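A223 penton protein C-terminal domain-containing protein (Sulfolobus turreted icosahedral virus, PDB 4IL7) is a structural protein of the viral capsid, probably of the penton, whose C-terminal domain has a partial jelly-roll fold. Local coordinates at residues Y77-G82 with T92-G97; G97-S102 with T140-M145; I111-L116 with T122-L127; M145-T148 with A152-I155. The protein carries 1 engineered substitution. All blocks are in the same frame, centred on the assembly; numbering follows the deposited sequence. Where two conformers were deposited one is given.

Interaction 1: Y77-G82 with T92-G97; sequences YLIYSG and TIPANG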
loop_
_atom_site.group_PDB
_atom_site.type_symbol
_atom_site.label_atom_id
_atom_site.label_comp_id
_atom_site.label_asym_id
_atom_site.label_seq_id
_atom_site.Cartn_x
_atom_site.Cartn_y
_atom_site.Cartn_z
ATOM N N TYR A 77 10.463 -1.791 7.268
ATOM C CA TYR A 77 9.952 -3.153 7.501
ATOM C C TYR A 77 9.186 -3.543 6.235
ATOM O O TYR A 77 8.217 -2.875 5.850
ATOM C CB TYR A 77 8.984 -3.186 8.690
ATOM C CG TYR A 77 8.450 -4.593 9.100
ATOM C CD1 TYR A 77 8.985 -5.266 10.211
ATOM C CD2 TYR A 77 7.376 -5.239 8.406
ATOM C CE1 TYR A 77 8.507 -6.519 10.602
ATOM C CE2 TYR A 77 6.906 -6.504 8.801
ATOM C CZ TYR A 77 7.478 -7.133 9.901
ATOM O OH TYR A 77 7.038 -8.387 10.317
ATOM N N LEU A 78 9.642 -4.616 5.602
ATOM C CA LEU A 78 9.015 -5.121 4.378
ATOM C C LEU A 78 7.692 -5.758 4.727
ATOM O O LEU A 78 7.582 -6.659 5.587
ATOM C CB LEU A 78 9.933 -6.130 3.706
ATOM C CG LEU A 78 9.391 -6.816 2.430
ATOM C CD1 LEU A 78 9.146 -5.779 1.354
ATOM C CD2 LEU A 78 10.346 -7.848 1.963
ATOM N N ILE A 79 6.639 -5.398 3.955
ATOM C CA ILE A 79 5.321 -5.989 4.112
ATOM C C ILE A 79 4.955 -6.883 2.922
ATOM O O ILE A 79 4.424 -7.987 3.109
ATOM C CB ILE A 79 4.253 -4.900 4.361
ATOM C CG1 ILE A 79 4.535 -4.184 5.703
ATOM C CG2 ILE A 79 2.833 -5.444 4.293
ATOM C CD1 ILE A 79 3.743 -2.901 5.891
ATOM N N TYR A 80 5.186 -6.406 1.699
ATOM C CA TYR A 80 4.806 -7.185 0.501
ATOM C C TYR A 80 5.648 -6.751 -0.696
ATOM O O TYR A 80 5.937 -5.566 -0.880
ATOM C CB TYR A 80 3.334 -6.991 0.142
ATOM C CG TYR A 80 2.889 -7.749 -1.098
ATOM C CD1 TYR A 80 2.837 -9.098 -1.097
ATOM C CD2 TYR A 80 2.643 -7.079 -2.271
ATOM C CE1 TYR A 80 2.433 -9.774 -2.225
ATOM C CE2 TYR A 80 2.243 -7.774 -3.428
ATOM C CZ TYR A 80 2.129 -9.121 -3.391
ATOM O OH TYR A 80 1.746 -9.888 -4.511
ATOM N N SER A 81 6.066 -7.690 -1.501
ATOM C CA SER A 81 6.641 -7.391 -2.807
ATOM C C SER A 81 6.016 -8.306 -3.809
ATOM O O SER A 81 6.056 -9.540 -3.638
ATOM C CB SER A 81 8.161 -7.657 -2.739
ATOM O OG SER A 81 8.800 -7.496 -3.989
ATOM N N GLY A 82 5.503 -7.814 -4.913
ATOM C CA GLY A 82 4.890 -8.636 -5.908
ATOM C C GLY A 82 4.532 -7.871 -7.168
ATOM O O GLY A 82 5.057 -6.778 -7.406
ATOM N N THR A 92 -0.996 -6.920 7.827
ATOM C CA THR A 92 -1.057 -6.149 9.052
ATOM C C THR A 92 0.152 -5.263 9.164
ATOM O O THR A 92 1.291 -5.720 9.033
ATOM C CB THR A 92 -1.129 -7.086 10.276
ATOM O OG1 THR A 92 -2.334 -7.837 10.190
ATOM C CG2 THR A 92 -1.141 -6.273 11.591
ATOM N N ILE A 93 -0.064 -3.994 9.402
ATOM C CA ILE A 93 1.025 -3.070 9.594
ATOM C C ILE A 93 1.499 -3.198 11.060
ATOM O O ILE A 93 0.697 -3.080 11.972
ATOM C CB ILE A 93 0.534 -1.657 9.242
ATOM C CG1 ILE A 93 0.244 -1.608 7.724
ATOM C CG2 ILE A 93 1.547 -0.621 9.657
ATOM C CD1 ILE A 93 -0.551 -0.414 7.269
ATOM N N PRO A 94 2.800 -3.451 11.282
ATOM C CA PRO A 94 3.245 -3.881 12.625
ATOM C C PRO A 94 3.500 -2.775 13.640
ATOM O O PRO A 94 3.592 -3.070 14.843
ATOM C CB PRO A 94 4.555 -4.604 12.318
ATOM C CG PRO A 94 5.111 -3.864 11.156
ATOM C CD PRO A 94 3.897 -3.545 10.298
ATOM N N ALA A 95 3.658 -1.541 13.186
ATOM C CA ALA A 95 4.054 -0.458 14.072
ATOM C C ALA A 95 3.471 0.860 13.638
ATOM O O ALA A 95 2.885 0.971 12.573
ATOM C CB ALA A 95 5.572 -0.363 14.129
ATOM N N ASN A 96 3.594 1.856 14.498
ATOM C CA ASN A 96 3.353 3.226 14.108
ATOM C C ASN A 96 4.444 3.686 13.157
ATOM O O ASN A 96 5.634 3.393 13.364
ATOM C CB ASN A 96 3.317 4.178 15.317
ATOM C CG ASN A 96 2.185 3.904 16.302
ATOM O OD1 ASN A 96 1.289 3.084 16.117
ATOM N ND2 ASN A 96 2.246 4.638 17.395
ATOM N N GLY A 97 4.056 4.418 12.116
ATOM C CA GLY A 97 5.036 4.973 11.177
ATOM C C GLY A 97 4.367 5.396 9.887
ATOM O O GLY A 97 3.208 5.780 9.888
#
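Pro-94 sets its CG over one face of the Tyr-77 ring, 3.9 Å from the ring centroid and 11° off the ring normal. No hydrogen bond joins the two segments; the most directional contact is this CH-pi one, in which the slightly positive C-H groups of CG meet the electron-rich face of the tyrosine. Tyr-77 holds its ring there by turning CG anti to the backbone N (chi1 -176°). The rigid proline ring loses little entropy on packing, and the amphipathic tyrosine can lie at an exposed margin, its ring against the proline. This loop links strand 86-92 of one sheet of the partial jelly roll to strand 97-104 of the other, and here it leans on the edge strand 76-83. Further in, the extended Ile-79 places CD1 4.2 Å from CG1 of the buried Ile-93, with Pro-94 CD also close, at 4.5 Å from Ile-79 CD1. Branched aliphatic chains suit this place, where Leu-99 adds to the same apolar cluster. Ile-79 and Tyr-80 face Ile-155 in a classic beta bulge, while the backbone of Ile-93 is hydrogen-bonded to that of Gly-139, and Thr-92 OG1 to Gln-141 OE1.

Interaction 2: G97-S102 with T140-M145; sequences GYLIIS and TQITNM. Engineered in segment 140-145: Met-145 (natural residue Leu).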
loop_
_atom_site.group_PDB
_atom_site.type_symbol
_atom_site.label_atom_id
_atom_site.label_comp_id
_atom_site.label_asym_id
_atom_site.label_seq_id
_atom_site.Cartn_x
_atom_site.Cartn_y
_atom_site.Cartn_z
ATOM N N GLY A 97 4.056 4.418 12.116
ATOM C CA GLY A 97 5.036 4.973 11.177
ATOM C C GLY A 97 4.367 5.396 9.887
ATOM O O GLY A 97 3.208 5.780 9.888
ATOM N N TYR A 98 5.116 5.329 8.787
ATOM C CA TYR A 98 4.625 5.673 7.467
ATOM C C TYR A 98 4.604 4.426 6.594
ATOM O O TYR A 98 5.634 3.789 6.337
ATOM C CB TYR A 98 5.479 6.748 6.815
ATOM C CG TYR A 98 5.447 8.016 7.580
ATOM C CD1 TYR A 98 4.424 8.923 7.385
ATOM C CD2 TYR A 98 6.393 8.264 8.555
ATOM C CE1 TYR A 98 4.362 10.089 8.130
ATOM C CE2 TYR A 98 6.349 9.409 9.309
ATOM C CZ TYR A 98 5.325 10.327 9.103
ATOM O OH TYR A 98 5.276 11.486 9.840
ATOM N N LEU A 99 3.420 4.099 6.119
ATOM C CA LEU A 99 3.243 3.077 5.106
ATOM C C LEU A 99 3.656 3.639 3.759
ATOM O O LEU A 99 3.184 4.703 3.294
ATOM C CB LEU A 99 1.810 2.650 5.026
ATOM C CG LEU A 99 1.501 1.504 4.063
ATOM C CD1 LEU A 99 2.152 0.215 4.510
ATOM C CD2 LEU A 99 0.000 1.308 3.929
ATOM N N ILE A 100 4.576 2.925 3.113
ATOM C CA ILE A 100 5.033 3.291 1.793
ATOM C C ILE A 100 4.583 2.246 0.785
ATOM O O ILE A 100 4.887 1.068 0.919
ATOM C CB ILE A 100 6.579 3.440 1.717
ATOM C CG1 ILE A 100 7.114 4.348 2.813
ATOM C CG2 ILE A 100 6.996 3.874 0.337
ATOM C CD1 ILE A 100 6.667 5.758 2.678
ATOM N N ILE A 101 3.897 2.699 -0.254
ATOM C CA ILE A 101 3.456 1.878 -1.358
ATOM C C ILE A 101 4.151 2.416 -2.565
ATOM O O ILE A 101 3.904 3.559 -2.993
ATOM C CB ILE A 101 1.934 1.895 -1.553
ATOM C CG1 ILE A 101 1.175 1.511 -0.243
ATOM C CG2 ILE A 101 1.570 0.931 -2.678
ATOM C CD1 ILE A 101 0.559 2.703 0.359
ATOM N N SER A 102 5.081 1.642 -3.101
ATOM C CA SER A 102 5.833 2.042 -4.316
ATOM C C SER A 102 5.309 1.250 -5.490
ATOM O O SER A 102 5.470 0.034 -5.544
ATOM C CB SER A 102 7.321 1.776 -4.111
ATOM O OG SER A 102 8.054 2.138 -5.254
ATOM N N THR A 140 -2.987 -1.440 11.815
ATOM C CA THR A 140 -3.756 -1.084 10.618
ATOM C C THR A 140 -3.688 -2.236 9.623
ATOM O O THR A 140 -2.619 -2.860 9.466
ATOM C CB THR A 140 -3.200 0.221 10.004
ATOM O OG1 THR A 140 -3.367 1.272 10.957
ATOM C CG2 THR A 140 -3.937 0.609 8.730
ATOM N N GLN A 141 -4.774 -2.585 8.969
ATOM C CA GLN A 141 -4.816 -3.616 7.968
ATOM C C GLN A 141 -4.869 -3.033 6.591
ATOM O O GLN A 141 -5.573 -2.071 6.319
ATOM C CB GLN A 141 -6.065 -4.417 8.184
ATOM C CG GLN A 141 -6.089 -5.134 9.542
ATOM C CD GLN A 141 -5.184 -6.278 9.610
ATOM O OE1 GLN A 141 -4.263 -6.274 10.408
ATOM N NE2 GLN A 141 -5.449 -7.287 8.796
ATOM N N ILE A 142 -4.136 -3.632 5.671
ATOM C CA ILE A 142 -4.277 -3.375 4.227
ATOM C C ILE A 142 -5.275 -4.371 3.719
ATOM O O ILE A 142 -4.998 -5.599 3.640
ATOM C CB ILE A 142 -2.940 -3.574 3.490
ATOM C CG1 ILE A 142 -1.885 -2.667 4.071
ATOM C CG2 ILE A 142 -3.142 -3.326 1.994
ATOM C CD1 ILE A 142 -0.492 -2.883 3.474
ATOM N N THR A 143 -6.509 -3.961 3.455
ATOM C CA THR A 143 -7.535 -4.914 3.043
ATOM C C THR A 143 -7.702 -5.096 1.543
ATOM O O THR A 143 -8.182 -6.107 1.098
ATOM C CB THR A 143 -8.888 -4.535 3.680
ATOM O OG1 THR A 143 -9.200 -3.220 3.180
ATOM C CG2 THR A 143 -8.685 -4.410 5.186
ATOM N N ASN A 144 -7.362 -4.095 0.744
ATOM C CA ASN A 144 -7.529 -4.220 -0.711
ATOM C C ASN A 144 -6.563 -3.259 -1.396
ATOM O O ASN A 144 -6.296 -2.181 -0.867
ATOM C CB ASN A 144 -8.960 -3.885 -1.217
ATOM C CG ASN A 144 -9.108 -3.949 -2.765
ATOM O OD1 ASN A 144 -8.891 -2.924 -3.481
ATOM N ND2 ASN A 144 -9.421 -5.111 -3.292
ATOM N N MET A 145 -6.128 -3.657 -2.572
ATOM C CA MET A 145 -5.532 -2.709 -3.480
ATOM C C MET A 145 -5.998 -3.109 -4.897
ATOM O O MET A 145 -6.067 -4.313 -5.244
ATOM C CB MET A 145 -3.976 -2.643 -3.272
ATOM C CG MET A 145 -3.276 -2.057 -4.604
ATOM S SD MET A 145 -1.483 -2.293 -4.722
ATOM C CE MET A 145 -1.023 -1.617 -3.081
#
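Leu-99 and Ile-142 meet through their methyl ends, and Ile-101 and Met-145 form a second meeting place. Both contacts are purely apolar, and all four residues are buried. Leu-99 CD1 lies 4.2 Å from Ile-142 CD1, a loose van der Waals approach. In the other pair Ile-101 CG2 comes to 3.7 Å from Met-145 CE, the two chains lying alongside and running opposite ways. The short CG2 branch of Ile-101 does the touching, while the methionine supplies the length: its chain leaves with CG anti to the backbone N and then bends at the sulfur (chi3 -51°), which swings CE toward the isoleucine. Met-145 is an engineered replacement for a natural leucine and was modelled in two conformers, so this detail holds for one of them. Flexible leucine and beta-branched isoleucine, which favours strands, offer methyl ends to a buried layer without polar groups to satisfy.

No hydrogen bond crosses the gap; the nearest CA atoms, those of Leu-99 and Thr-140, are 9.8 Å apart, the spacing of stacked sheets rather than of neighbouring strands. Backbone polar groups are instead served within each sheet, as where Leu-99 pairs with Ile-134. A classic beta bulge at Thr-143 and Asn-144, both facing Thr-115, explains why Ile-142 and Met-145, three positions apart, can both point inward.

The contact thus lies near the centre of the domain, between strand 97-104, flanked by 150-158 and 130-136 in one sheet, and strand 141-147, flanked by 86-92 and 110-118 in the other.

Interaction 3: I111-L116 with T122-L127; sequences IGQITL and TMTFNL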
loop_
_atom_site.group_PDB
_atom_site.type_symbol
_atom_site.label_atom_id
_atom_site.label_comp_id
_atom_site.label_asym_id
_atom_site.label_seq_id
_atom_site.Cartn_x
_atom_site.Cartn_y
_atom_site.Cartn_z
ATOM N N ILE A 111 -2.755 5.458 -10.673
ATOM C CA ILE A 111 -2.637 4.018 -10.970
ATOM C C ILE A 111 -3.642 3.114 -10.208
ATOM O O ILE A 111 -3.718 1.940 -10.531
ATOM C CB ILE A 111 -1.171 3.572 -10.743
ATOM C CG1 ILE A 111 -0.800 2.221 -11.365
ATOM C CG2 ILE A 111 -0.752 3.597 -9.295
ATOM C CD1 ILE A 111 -1.193 2.010 -12.786
ATOM N N GLY A 112 -4.347 3.629 -9.221
ATOM C CA GLY A 112 -5.333 2.826 -8.520
ATOM C C GLY A 112 -5.660 3.342 -7.156
ATOM O O GLY A 112 -5.633 4.535 -6.915
ATOM N N GLN A 113 -5.976 2.368 -6.289
ATOM C CA GLN A 113 -6.580 2.600 -4.982
ATOM C C GLN A 113 -6.051 1.596 -3.995
ATOM O O GLN A 113 -5.815 0.465 -4.372
ATOM C CB GLN A 113 -8.101 2.480 -5.012
ATOM C CG GLN A 113 -8.820 3.554 -5.781
ATOM C CD GLN A 113 -10.294 3.575 -5.389
ATOM O OE1 GLN A 113 -10.858 2.541 -4.849
ATOM N NE2 GLN A 113 -10.863 4.753 -5.476
ATOM N N ILE A 114 -5.966 2.013 -2.732
ATOM C CA ILE A 114 -5.718 1.108 -1.592
ATOM C C ILE A 114 -6.711 1.419 -0.512
ATOM O O ILE A 114 -7.061 2.554 -0.268
ATOM C CB ILE A 114 -4.240 1.184 -1.079
ATOM C CG1 ILE A 114 -3.880 0.076 -0.104
ATOM C CG2 ILE A 114 -3.919 2.564 -0.576
ATOM C CD1 ILE A 114 -2.370 -0.005 0.226
ATOM N N THR A 115 -7.135 0.368 0.221
ATOM C CA THR A 115 -8.016 0.492 1.353
ATOM C C THR A 115 -7.364 0.003 2.594
ATOM O O THR A 115 -6.763 -1.106 2.593
ATOM C CB THR A 115 -9.303 -0.293 1.138
ATOM O OG1 THR A 115 -9.930 0.143 -0.063
ATOM C CG2 THR A 115 -10.295 -0.144 2.283
ATOM N N LEU A 116 -7.395 0.770 3.655
ATOM C CA LEU A 116 -6.861 0.469 4.959
ATOM C C LEU A 116 -7.928 0.450 6.005
ATOM O O LEU A 116 -8.876 1.277 5.928
ATOM C CB LEU A 116 -5.827 1.495 5.402
ATOM C CG LEU A 116 -4.655 1.789 4.458
ATOM C CD1 LEU A 116 -3.678 2.785 5.037
ATOM C CD2 LEU A 116 -3.900 0.539 4.077
ATOM N N THR A 122 -12.470 2.787 8.194
ATOM C CA THR A 122 -11.990 2.390 6.891
ATOM C C THR A 122 -11.579 3.634 6.130
ATOM O O THR A 122 -12.136 4.676 6.351
ATOM C CB THR A 122 -13.043 1.619 6.129
ATOM O OG1 THR A 122 -13.422 0.462 6.837
ATOM C CG2 THR A 122 -12.536 1.215 4.806
ATOM N N MET A 123 -10.474 3.590 5.431
ATOM C CA MET A 123 -9.924 4.657 4.598
ATOM C C MET A 123 -9.628 4.142 3.226
ATOM O O MET A 123 -9.150 3.048 3.050
ATOM C CB MET A 123 -8.656 5.231 5.223
ATOM C CG MET A 123 -8.916 5.697 6.660
ATOM S SD MET A 123 -7.494 5.936 7.615
ATOM C CE MET A 123 -6.942 4.268 8.000
ATOM N N THR A 124 -9.888 4.967 2.225
ATOM C CA THR A 124 -9.572 4.694 0.825
ATOM C C THR A 124 -8.672 5.790 0.281
ATOM O O THR A 124 -8.993 6.973 0.432
ATOM C CB THR A 124 -10.799 4.528 -0.029
ATOM O OG1 THR A 124 -11.624 3.478 0.540
ATOM C CG2 THR A 124 -10.511 4.205 -1.449
ATOM N N PHE A 125 -7.566 5.389 -0.334
ATOM C CA PHE A 125 -6.565 6.345 -0.848
ATOM C C PHE A 125 -6.303 6.104 -2.333
ATOM O O PHE A 125 -6.128 4.992 -2.793
ATOM C CB PHE A 125 -5.232 6.182 -0.110
ATOM C CG PHE A 125 -5.335 6.441 1.341
ATOM C CD1 PHE A 125 -5.618 5.406 2.235
ATOM C CD2 PHE A 125 -5.170 7.716 1.863
ATOM C CE1 PHE A 125 -5.718 5.623 3.574
ATOM C CE2 PHE A 125 -5.260 7.940 3.251
ATOM C CZ PHE A 125 -5.542 6.867 4.060
ATOM N N ASN A 126 -6.175 7.200 -3.050
ATOM C CA ASN A 126 -5.620 7.216 -4.407
ATOM C C ASN A 126 -4.123 6.843 -4.361
ATOM O O ASN A 126 -3.397 7.241 -3.517
ATOM C CB ASN A 126 -5.748 8.625 -4.974
ATOM C CG ASN A 126 -5.428 8.635 -6.417
ATOM O OD1 ASN A 126 -6.168 8.132 -7.210
ATOM N ND2 ASN A 126 -4.323 9.259 -6.732
ATOM N N LEU A 127 -3.791 6.020 -5.360
ATOM C CA LEU A 127 -2.370 5.679 -5.618
ATOM C C LEU A 127 -1.952 6.260 -6.963
ATOM O O LEU A 127 -2.677 6.250 -7.911
ATOM C CB LEU A 127 -2.153 4.188 -5.679
ATOM C CG LEU A 127 -2.415 3.442 -4.375
ATOM C CD1 LEU A 127 -2.332 1.942 -4.622
ATOM C CD2 LEU A 127 -1.468 3.861 -3.307
HETATM O O HOH W 1 -6.037 6.283 -9.288
HETATM O O HOH W 2 -8.495 6.330 -7.000
#
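Leu-127 O accepts two backbone donors from the facing strand: Ile-111 N at 2.9 Å and, more weakly, Gly-112 N, which lies 3.4 Å from Leu-127 O. Two successive residues facing one partner make a classic beta bulge. Glycine fits there because its backbone angles would jam a CB against the preceding carbonyl. In return, Leu-127 N bonds to Gly-112 O (2.8 Å), although the donor stands 47° out of the carbonyl plane. Past the bulge, Ile-114 and Phe-125 exchange two bonds, as do Leu-116 and Met-123, with Ile-114 N to Phe-125 O at 3.0 Å. Carbonyls of Phe-125 and Met-123 also receive CA-H contacts, from Gln-113 and Thr-115 respectively.

This is an antiparallel beta hairpin, formed by strands 110-118 and 121-128, at the edge of one sheet of the sandwich. On its inner face Ile-114, Leu-116 and Leu-127 are buried, with Phe-125 and Met-123 toward the margin; Leu-116 CD1 approaches Phe-125 CE1 to 3.8 Å, the side chains crossing at about a right angle. On the outer face polar side chains suit the solvent, and the beta-branched threonines also favour strands. Asn-126 CG lies anti to the backbone N (chi1 -170°), which brings OD1 to two waters. One lies 2.8 Å from Asn-126 OD1 and within bonding distance of Gly-112 O as well, with more acceptors than protons; the other donates to Asn-126 OD1 and accepts from Gln-113 NE2 in the conformer described. Asn-126 ND2 is taken up by Asn-110 OD1. The backbone groups of Gln-113 and Thr-115, which point away from strand 121-128, hydrogen-bond to Thr-146, Thr-143 and Asn-144.

Interaction 4: M145-T148 with A152-I155; sequences MTLT and AILI. Engineered in segment 145-148: Met-145 (natural residue Leu).
Packing between two facing sheets, with no hydrogen bond across it, joins Met-145 and Leu-147 on strand 141-147 to Ile-153 and Ile-155 on strand 150-158. The short strand axes pass 10.7 Å apart, at 151° between their directions, so the strands run roughly opposite ways, as expected when the chain turns a corner at Thr-148 and crosses to the other sheet. Four buried side chains meet between the backbones. Leu-147 and Ile-153 reach toward each other tip to tip, with Leu-147 CD1 4.0 Å from Ile-153 CG1 and about as far from its CD1. A chi2 of -179° sets CD1 of Leu-147 anti to CA, so that this methyl leads toward Ile-153. Ile-153 uses its other branch as well: CG2, anti to the backbone N, lies 4.0 Å from Met-145 SD. The engineered methionine also meets Ile-155, its CE 3.9 Å from Ile-155 CD1, again end to end; like every contact of this side chain, it belongs to one of two modelled conformers. Beta-branched isoleucine suits such a place, being at home in strands and offering two apolar arms to a core. Leu-127, Leu-87 and Ile-101 close in around the methionine, and Ile-79 lies against Ile-155. Interlocking aliphatic layers of this kind are the core of a beta sandwich, here the partial jelly roll of a viral capsid protein.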
loop_
_atom_site.group_PDB
_atom_site.type_symbol
_atom_site.label_atom_id
_atom_site.label_comp_id
_atom_site.label_asym_id
_atom_site.label_seq_id
_atom_site.Cartn_x
_atom_site.Cartn_y
_atom_site.Cartn_z
ATOM N N MET A 145 -6.128 -3.657 -2.572
ATOM C CA MET A 145 -5.532 -2.709 -3.480
ATOM C C MET A 145 -5.998 -3.109 -4.897
ATOM O O MET A 145 -6.067 -4.313 -5.244
ATOM C CB MET A 145 -3.976 -2.643 -3.272
ATOM C CG MET A 145 -3.276 -2.057 -4.604
ATOM S SD MET A 145 -1.483 -2.293 -4.722
ATOM C CE MET A 145 -1.023 -1.617 -3.081
ATOM N N THR A 146 -6.327 -2.126 -5.725
ATOM C CA THR A 146 -6.766 -2.358 -7.109
ATOM C C THR A 146 -6.049 -1.377 -8.003
ATOM O O THR A 146 -6.217 -0.174 -7.810
ATOM C CB THR A 146 -8.272 -2.282 -7.249
ATOM O OG1 THR A 146 -8.902 -3.157 -6.306
ATOM C CG2 THR A 146 -8.774 -2.608 -8.620
ATOM N N LEU A 147 -5.273 -1.858 -8.954
ATOM C CA LEU A 147 -4.548 -1.065 -9.924
ATOM C C LEU A 147 -5.205 -1.140 -11.268
ATOM O O LEU A 147 -5.811 -2.178 -11.603
ATOM C CB LEU A 147 -3.072 -1.423 -10.021
ATOM C CG LEU A 147 -2.287 -1.518 -8.730
ATOM C CD1 LEU A 147 -0.859 -1.851 -9.005
ATOM C CD2 LEU A 147 -2.385 -0.248 -7.885
ATOM N N THR A 148 -4.998 -0.074 -12.058
ATOM C CA THR A 148 -5.598 -0.039 -13.400
ATOM C C THR A 148 -4.733 -0.680 -14.469
ATOM O O THR A 148 -5.197 -0.910 -15.591
ATOM C CB THR A 148 -5.985 1.399 -13.778
ATOM O OG1 THR A 148 -4.815 2.234 -13.718
ATOM C CG2 THR A 148 -7.065 1.905 -12.842
ATOM N N ALA A 152 4.701 -3.423 -10.786
ATOM C CA ALA A 152 5.450 -3.945 -9.651
ATOM C C ALA A 152 4.938 -3.248 -8.399
ATOM O O ALA A 152 4.794 -2.003 -8.417
ATOM C CB ALA A 152 6.943 -3.716 -9.857
ATOM N N ILE A 153 4.743 -3.985 -7.335
ATOM C CA ILE A 153 4.152 -3.483 -6.116
ATOM C C ILE A 153 5.089 -3.757 -4.971
ATOM O O ILE A 153 5.383 -4.922 -4.661
ATOM C CB ILE A 153 2.804 -4.186 -5.882
ATOM C CG1 ILE A 153 1.821 -4.002 -7.026
ATOM C CG2 ILE A 153 2.188 -3.758 -4.550
ATOM C CD1 ILE A 153 0.693 -5.033 -7.053
ATOM N N LEU A 154 5.528 -2.711 -4.265
ATOM C CA LEU A 154 6.387 -2.832 -3.089
ATOM C C LEU A 154 5.703 -2.099 -1.938
ATOM O O LEU A 154 5.326 -0.940 -2.119
ATOM C CB LEU A 154 7.734 -2.231 -3.374
ATOM C CG LEU A 154 8.712 -2.147 -2.186
ATOM C CD1 LEU A 154 9.128 -3.532 -1.767
ATOM C CD2 LEU A 154 9.876 -1.244 -2.529
ATOM N N ILE A 155 5.493 -2.793 -0.830
ATOM C CA ILE A 155 4.848 -2.182 0.320
ATOM C C ILE A 155 5.766 -2.414 1.522
ATOM O O ILE A 155 6.168 -3.539 1.808
ATOM C CB ILE A 155 3.476 -2.818 0.621
ATOM C CG1 ILE A 155 2.578 -2.727 -0.614
ATOM C CG2 ILE A 155 2.851 -2.120 1.816
ATOM C CD1 ILE A 155 1.213 -3.362 -0.461
#

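In the fold
Interactions 2 and 4 are core contacts: both join strand 141-147 to the opposite sheet, share Met-145 and rely on apolar packing alone. Their partner strands, 97-104 and 150-158, are neighbours, so together they cover adjoining parts of the same interior. Interaction 1 lies at one end, about 7 Å between centres from interaction 2, and adds to aliphatic packing by Ile-79 and Ile-93 a proline-tyrosine CH-pi contact at the exposed margin. Interaction 3 differs most: it lies within one sheet, backbone hydrogen bonds hold it, and its outer face is polar. Through Ile-114 and Leu-116 it nevertheless feeds the core, while strand 110-118 pairs directly with strand 141-147, used by interactions 2 and 4.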